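Local coordinates for thioredoxin family protein (Pseudomonas aeruginosa, PDB 1Z6N) that is of unknown function but belongs to the thioredoxin family, which makes thiol-disulfide chemistry possible though unproven, and binds magnesium in the crystal, at residues 140-143 with 144-147; 33-36 with 37-41. One frame throughout, in Å; residues are numbered along the deposited sequence.

Near the N terminus, contact 2 (residues 33-41) forms the last turns of helix 23-39 and its exit into the loop before helix 43-50. Contact 1 (140-147) comes after the four sheet strands and takes up nearly all of the short helix 139-146. Neither closes a long loop, since each joins successive turns of one helix; along the chain they stand in series and neither nest nor cross. Their centres are about 17 Å apart. They meet at one point, where K35 NZ lies 2.9 Å from A147 O in a probable hydrogen bond, joining helix 23-39 to the residue that follows helix 139-146. Both helices also reach helix 67-82 through side chains.

Contact 1. Residues 140-143 with 144-147; sequences QALA and AYKA
L142 and Y145 touch across one turn of a short helix, their side chains lying side by side and pointing the same way. The contact is slight: methyl CD2 of L142 meets ring atom CD2 of Y145 at 3.9 Å, approaching the ring obliquely. In Y145, CG is turned anti to the backbone N (chi1 162°), which lets the ring stand out from the helix, its far end leading away from 140-143. Its CB stays close to the backbone, 3.4 Å from both A141 O and L142 O. A tyrosine suits this place because its ring can be buried while its hydroxyl still finds polar partners, here D68 and N72.

K146 behaves differently. Its CG stands beside the backbone N (chi1 -74°) and the chain beyond is extended, so the methylenes pass L142 O, with CG 3.4 Å from it, and run back along L142 toward solvent. The same L142 O takes the amide of K146 at 2.7 Å in a nearly straight bond. Y145 N donates similarly to A141 O, whereas the last bond, from A147 N to A143 O, is more bent (138°) as the helix runs out. A147 CB rests 3.4 Å from A143 O, and the short side chain of A144 fits against D149. At the other end, Q140 O and A144 N are too far apart for a direct helical bond; a water fills the place, giving a hydrogen to Q140 O at 2.5 Å and accepting one from A144 N at 2.8 Å.

In the fold, Y145 lies among R130, P131 and Y150 and reaches helix 67-82, near a CxxC pattern of thioredoxin type, through its hydroxyl, while A147 O accepts a hydrogen bond from K35 of helix 23-39.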
loop_
_atom_site.group_PDB
_atom_site.type_symbol
_atom_site.label_atom_id
_atom_site.label_comp_id
_atom_site.label_asym_id
_atom_site.label_seq_id
_atom_site.Cartn_x
_atom_site.Cartn_y
_atom_site.Cartn_z
ATOM N N GLN A 140 4.604 20.757 6.335
ATOM C CA GLN A 140 5.806 20.621 7.166
ATOM C C GLN A 140 6.185 19.177 7.497
ATOM O O GLN A 140 7.300 18.924 7.946
ATOM C CB GLN A 140 5.657 21.410 8.462
ATOM C CG GLN A 140 5.450 22.897 8.271
ATOM C CD GLN A 140 5.846 23.686 9.496
ATOM O OE1 GLN A 140 4.993 24.102 10.284
ATOM N NE2 GLN A 140 7.147 23.886 9.674
ATOM N N ALA A 141 5.254 18.246 7.298
ATOM C CA ALA A 141 5.505 16.831 7.569
ATOM C C ALA A 141 5.984 16.110 6.316
ATOM O O ALA A 141 6.518 14.998 6.407
ATOM C CB ALA A 141 4.252 16.161 8.116
ATOM N N LEU A 142 5.787 16.747 5.158
ATOM C CA LEU A 142 6.145 16.150 3.864
ATOM C C LEU A 142 7.610 15.784 3.782
ATOM O O LEU A 142 7.948 14.699 3.322
ATOM C CB LEU A 142 5.769 17.060 2.688
ATOM C CG LEU A 142 4.368 16.922 2.081
ATOM C CD1 LEU A 142 4.192 17.873 0.899
ATOM C CD2 LEU A 142 4.083 15.482 1.667
ATOM N N ALA A 143 8.473 16.691 4.242
ATOM C CA ALA A 143 9.904 16.459 4.250
ATOM C C ALA A 143 10.255 15.138 4.926
ATOM O O ALA A 143 10.921 14.301 4.329
ATOM C CB ALA A 143 10.648 17.633 4.909
ATOM N N ALA A 144 9.781 14.955 6.161
ATOM C CA ALA A 144 10.045 13.733 6.927
ATOM C C ALA A 144 9.416 12.512 6.263
ATOM O O ALA A 144 10.010 11.433 6.219
ATOM C CB ALA A 144 9.518 13.878 8.334
ATOM N N TYR A 145 8.206 12.690 5.749
ATOM C CA TYR A 145 7.552 11.645 4.973
ATOM C C TYR A 145 8.355 11.213 3.729
ATOM O O TYR A 145 8.582 10.014 3.528
ATOM C CB TYR A 145 6.141 12.087 4.595
ATOM C CG TYR A 145 5.534 11.296 3.469
ATOM C CD1 TYR A 145 5.108 9.983 3.668
ATOM C CD2 TYR A 145 5.384 11.864 2.208
ATOM C CE1 TYR A 145 4.542 9.251 2.624
ATOM C CE2 TYR A 145 4.820 11.139 1.159
ATOM C CZ TYR A 145 4.406 9.835 1.381
ATOM O OH TYR A 145 3.835 9.110 0.353
ATOM N N LYS A 146 8.778 12.184 2.909
ATOM C CA LYS A 146 9.528 11.897 1.664
ATOM C C LYS A 146 10.879 11.262 1.988
ATOM O O LYS A 146 11.481 10.572 1.154
ATOM C CB LYS A 146 9.733 13.163 0.825
ATOM C CG LYS A 146 8.501 13.669 0.084
ATOM C CD LYS A 146 8.778 15.027 -0.573
ATOM C CE LYS A 146 7.512 15.679 -1.115
ATOM N NZ LYS A 146 7.797 17.096 -1.501
ATOM N N ALA A 147 11.344 11.498 3.212
ATOM C CA ALA A 147 12.540 10.866 3.746
ATOM C C ALA A 147 12.299 9.489 4.382
ATOM O O ALA A 147 13.238 8.856 4.863
ATOM C CB ALA A 147 13.232 11.803 4.737
HETATM O O HOH W 1 8.981 17.125 7.761
#

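Contact 2. Residues 33-36 with 37-41; sequences RQKL and ESNGL
At the C-terminal end of helix 23-39 of this thioredoxin-family fold, the carboxylate of E37 has the side chain of R33 over one face: R33 CG stands 3.3 Å above E37 OE2, and R33 CD and the R33 carbonyl oxygen lie over the same face. The guanidinium, its plane turned 37° from the carboxylate, is carried past it, leaving R33 NE 4.9 Å from E37 OE2; the ion pair of OE2 is instead with R81 of helix 67-82. The N39 amide likewise has one face over backbone and aliphatic atoms, with K35 O beneath its CG and K35 CG 3.5 Å from ND2, while K35 CE lies nearer the amide edge.

K35, with CG anti to the backbone N (chi1 174°) and an extended chain, reaches D149 in a salt bridge. G40 ends the helix at positive phi (77°), a conformation that suits glycine, yet its N still bonds to L36 O at 2.8 Å. Beyond it the chain brings L41 back, so that L41 CD2 meets L36 CD1 at 3.8 Å; both leucines are apolar, L36 packing on A75, F78 and L151, and L41 on T46, L49 and I155 of the flanking helices.

S38 adds a second grip within the helix. Its hydroxyl turns back over the preceding turn, and S38 N and S38 OG approach Q34 O from opposite faces of the carbonyl plane, OG donating at 2.9 Å.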
loop_
_atom_site.group_PDB
_atom_site.type_symbol
_atom_site.label_atom_id
_atom_site.label_comp_id
_atom_site.label_asym_id
_atom_site.label_seq_id
_atom_site.Cartn_x
_atom_site.Cartn_y
_atom_site.Cartn_z
ATOM N N ARG A 33 12.954 0.363 1.854
ATOM C CA ARG A 33 12.853 -0.978 2.405
ATOM C C ARG A 33 13.950 -1.219 3.442
ATOM O O ARG A 33 13.676 -1.671 4.556
ATOM C CB ARG A 33 12.906 -2.016 1.284
ATOM C CG ARG A 33 12.762 -3.453 1.733
ATOM C CD ARG A 33 13.142 -4.450 0.617
ATOM N NE ARG A 33 12.410 -4.286 -0.647
ATOM C CZ ARG A 33 12.983 -4.395 -1.850
ATOM N NH1 ARG A 33 14.287 -4.638 -1.950
ATOM N NH2 ARG A 33 12.265 -4.240 -2.955
ATOM N N GLN A 34 15.186 -0.881 3.090
ATOM C CA GLN A 34 16.304 -1.044 4.020
ATOM C C GLN A 34 16.129 -0.202 5.290
ATOM O O GLN A 34 16.530 -0.638 6.373
ATOM C CB GLN A 34 17.639 -0.732 3.329
ATOM C CG GLN A 34 18.871 -1.056 4.149
ATOM C CD GLN A 34 20.129 -0.765 3.377
ATOM O OE1 GLN A 34 21.147 -0.365 3.949
ATOM N NE2 GLN A 34 20.065 -0.948 2.054
ATOM N N LYS A 35 15.557 0.994 5.152
ATOM C CA LYS A 35 15.311 1.869 6.311
ATOM C C LYS A 35 14.364 1.213 7.301
ATOM O O LYS A 35 14.630 1.160 8.511
ATOM C CB LYS A 35 14.784 3.249 5.898
ATOM C CG LYS A 35 14.386 4.140 7.095
ATOM C CD LYS A 35 14.101 5.560 6.649
ATOM C CE LYS A 35 13.767 6.465 7.829
ATOM N NZ LYS A 35 14.016 7.879 7.436
ATOM N N LEU A 36 13.251 0.713 6.773
ATOM C CA LEU A 36 12.271 0.012 7.582
ATOM C C LEU A 36 12.889 -1.247 8.183
ATOM O O LEU A 36 12.706 -1.522 9.371
ATOM C CB LEU A 36 11.048 -0.317 6.720
ATOM C CG LEU A 36 9.686 -0.473 7.379
ATOM C CD1 LEU A 36 9.413 0.600 8.426
ATOM C CD2 LEU A 36 8.647 -0.445 6.270
ATOM N N GLU A 37 13.663 -1.975 7.381
ATOM C CA GLU A 37 14.321 -3.213 7.816
ATOM C C GLU A 37 15.411 -3.026 8.883
ATOM O O GLU A 37 15.593 -3.897 9.741
ATOM C CB GLU A 37 14.877 -3.989 6.619
ATOM C CG GLU A 37 13.766 -4.639 5.798
ATOM C CD GLU A 37 14.241 -5.353 4.550
ATOM O OE1 GLU A 37 15.457 -5.356 4.255
ATOM O OE2 GLU A 37 13.374 -5.919 3.857
ATOM N N SER A 38 16.129 -1.905 8.832
ATOM C CA SER A 38 17.173 -1.630 9.836
ATOM C C SER A 38 16.621 -0.941 11.084
ATOM O O SER A 38 17.050 -1.246 12.202
ATOM C CB SER A 38 18.311 -0.810 9.233
ATOM O OG SER A 38 17.842 0.438 8.750
ATOM N N ASN A 39 15.687 -0.006 10.902
ATOM C CA ASN A 39 15.063 0.674 12.047
ATOM C C ASN A 39 14.065 -0.222 12.784
ATOM O O ASN A 39 13.890 -0.096 14.002
ATOM C CB ASN A 39 14.404 1.996 11.618
ATOM C CG ASN A 39 15.421 3.055 11.179
ATOM O OD1 ASN A 39 16.618 2.929 11.430
ATOM N ND2 ASN A 39 14.937 4.112 10.531
ATOM N N GLY A 40 13.419 -1.125 12.045
ATOM C CA GLY A 40 12.440 -2.064 12.603
ATOM C C GLY A 40 11.097 -1.422 12.887
ATOM O O GLY A 40 10.953 -0.198 12.791
ATOM N N LEU A 41 10.105 -2.246 13.229
ATOM C CA LEU A 41 8.775 -1.748 13.593
ATOM C C LEU A 41 8.599 -1.635 15.108
ATOM O O LEU A 41 9.165 -2.437 15.853
ATOM C CB LEU A 41 7.678 -2.659 13.034
ATOM C CG LEU A 41 7.539 -2.848 11.520
ATOM C CD1 LEU A 41 6.376 -3.792 11.226
ATOM C CD2 LEU A 41 7.360 -1.515 10.789
#